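Long-range contact in transcriptional regulator, GntR family (Ralstonia eutropha, PDB 3IHU), which probably binds DNA through a winged helix-turn-helix domain of the GntR family and regulates transcription: residues L101-R107 against L148-D153. Residues are numbered along the deposited sequence; the frame is centred on the assembly and turned at random.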
loop_
_atom_site.group_PDB
_atom_site.type_symbol
_atom_site.label_atom_id
_atom_site.label_comp_id
_atom_site.label_asym_id
_atom_site.label_seq_id
_atom_site.Cartn_x
_atom_site.Cartn_y
_atom_site.Cartn_z
ATOM N N LEU A 101 9.815 6.739 4.318
ATOM C CA LEU A 101 8.560 7.474 4.420
ATOM C C LEU A 101 8.365 8.090 5.842
ATOM O O LEU A 101 8.004 9.272 5.981
ATOM C CB LEU A 101 7.414 6.548 4.109
ATOM C CG LEU A 101 5.991 7.120 4.103
ATOM C CD1 LEU A 101 5.757 8.042 2.915
ATOM C CD2 LEU A 101 4.974 5.978 4.267
ATOM N N ALA A 102 8.533 7.247 6.864
ATOM C CA ALA A 102 8.419 7.640 8.281
ATOM C C ALA A 102 9.488 8.658 8.598
ATOM O O ALA A 102 9.227 9.681 9.216
ATOM C CB ALA A 102 8.574 6.408 9.197
ATOM N N ARG A 103 10.732 8.361 8.208
ATOM C CA ARG A 103 11.817 9.297 8.422
ATOM C C ARG A 103 11.539 10.665 7.881
ATOM O O ARG A 103 11.672 11.672 8.596
ATOM C CB ARG A 103 13.113 8.778 7.822
ATOM C CG ARG A 103 14.335 9.694 8.059
ATOM C CD ARG A 103 15.574 9.228 7.263
ATOM N NE ARG A 103 16.679 10.033 7.740
ATOM C CZ ARG A 103 17.416 9.776 8.816
ATOM N NH1 ARG A 103 17.303 8.653 9.493
ATOM N NH2 ARG A 103 18.309 10.656 9.191
ATOM N N ALA A 104 11.098 10.739 6.639
ATOM C CA ALA A 104 10.875 12.046 6.024
ATOM C C ALA A 104 9.680 12.782 6.679
ATOM O O ALA A 104 9.664 14.017 6.709
ATOM C CB ALA A 104 10.662 11.925 4.536
ATOM N N ALA A 105 8.648 12.032 7.092
ATOM C CA ALA A 105 7.443 12.612 7.645
ATOM C C ALA A 105 7.735 13.417 8.906
ATOM O O ALA A 105 6.916 14.259 9.257
ATOM C CB ALA A 105 6.321 11.522 7.954
ATOM N N THR A 106 8.870 13.172 9.568
ATOM C CA THR A 106 9.258 13.953 10.731
ATOM C C THR A 106 9.413 15.424 10.422
ATOM O O THR A 106 9.325 16.262 11.330
ATOM C CB THR A 106 10.555 13.514 11.416
ATOM O OG1 THR A 106 11.658 13.612 10.485
ATOM C CG2 THR A 106 10.396 12.147 11.975
ATOM N N ARG A 107 9.626 15.761 9.155
ATOM C CA ARG A 107 9.636 17.166 8.770
ATOM C C ARG A 107 8.316 17.886 9.043
ATOM O O ARG A 107 8.307 19.093 9.190
ATOM C CB ARG A 107 10.016 17.329 7.316
ATOM C CG ARG A 107 11.449 16.919 7.074
ATOM C CD ARG A 107 11.832 16.814 5.568
ATOM N NE ARG A 107 11.968 18.143 4.981
ATOM C CZ ARG A 107 10.988 18.839 4.393
ATOM N NH1 ARG A 107 9.752 18.348 4.282
ATOM N NH2 ARG A 107 11.248 20.051 3.904
ATOM N N LEU A 148 1.507 10.546 5.882
ATOM C CA LEU A 148 2.939 10.465 6.070
ATOM C C LEU A 148 3.641 11.047 4.851
ATOM O O LEU A 148 4.654 11.759 4.982
ATOM C CB LEU A 148 3.435 9.041 6.351
ATOM C CG LEU A 148 3.015 8.419 7.678
ATOM C CD1 LEU A 148 3.446 6.934 7.683
ATOM C CD2 LEU A 148 3.577 9.263 8.894
ATOM N N LEU A 149 3.094 10.769 3.670
ATOM C CA LEU A 149 3.725 11.243 2.425
ATOM C C LEU A 149 3.698 12.756 2.349
ATOM O O LEU A 149 4.714 13.377 2.072
ATOM C CB LEU A 149 3.028 10.638 1.220
ATOM C CG LEU A 149 3.628 10.952 -0.148
ATOM C CD1 LEU A 149 5.078 10.394 -0.349
ATOM C CD2 LEU A 149 2.685 10.364 -1.155
ATOM N N GLU A 150 2.551 13.338 2.647
ATOM C CA GLU A 150 2.369 14.778 2.572
ATOM C C GLU A 150 3.253 15.475 3.567
ATOM O O GLU A 150 3.780 16.550 3.275
ATOM C CB GLU A 150 0.908 15.189 2.798
ATOM C CG GLU A 150 -0.068 14.719 1.720
ATOM C CD GLU A 150 0.412 15.051 0.287
ATOM O OE1 GLU A 150 0.832 16.216 0.041
ATOM O OE2 GLU A 150 0.398 14.133 -0.582
HETATM N N MSE A 151 3.447 14.844 4.714
HETATM C CA MSE A 151 4.318 15.359 5.757
HETATM C C MSE A 151 5.769 15.446 5.322
HETATM O O MSE A 151 6.444 16.420 5.625
HETATM C CB MSE A 151 4.176 14.487 7.033
HETATM C CG MSE A 151 2.967 14.810 7.842
HETATM SE SE MSE A 151 2.593 13.577 9.279
HETATM C CE MSE A 151 3.804 14.568 10.487
ATOM N N GLY A 152 6.281 14.448 4.577
ATOM C CA GLY A 152 7.679 14.476 4.198
ATOM C C GLY A 152 7.941 15.310 2.960
ATOM O O GLY A 152 9.047 15.809 2.774
ATOM N N ASP A 153 6.910 15.505 2.151
ATOM C CA ASP A 153 7.005 16.187 0.882
ATOM C C ASP A 153 8.248 15.770 0.022
ATOM O O ASP A 153 8.858 16.604 -0.601
ATOM C CB ASP A 153 6.999 17.686 1.095
ATOM C CG ASP A 153 6.548 18.428 -0.131
ATOM O OD1 ASP A 153 5.840 17.831 -0.963
ATOM O OD2 ASP A 153 6.881 19.596 -0.270
HETATM O O HOH W 1 7.264 11.066 4.127
#
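Gly152 brings the two helices together: its bare CA lies 3.2 Å from Ala104 O in a CA-H...O contact and 3.9 Å from both Ala104 CB and Ala105 CA. One turn earlier the backbones are linked through a water that donates to both Leu101 O, at 2.7 Å, and Leu148 O, so it bridges two carbonyls already used within their own helices by Ala105 N and Gly152 N. This is near the C-terminal ends of helices 84-105 and 134-152, where the short segments 101-105 and 148-152 cross at 50°, in the all-helical FCD domain, usually the effector-binding and dimerisation module in GntR regulators of this class. The apolar part centres on Leu101 and Ala105. With CG anti to the backbone N (chi1 -178°), Leu101 splits its methyls between neighbouring residues, CD2 meeting Leu148 CD1 (3.9 Å) and CD1 the CA of Leu149; the Leu101 and Leu148 side chains cross at about a right angle. Ala105 CB rests against Leu148 CD2 (3.7 Å) and the CB of Met151, a selenomethionine bent at chi3 (86°) to set CE 3.4 Å from Ala105 O. Val193 and Ile189 of helix 179-195 also pack on Ala105 and Leu148. At the exposed edge Arg107 NH1 lies 3.0 Å from Gly152 O.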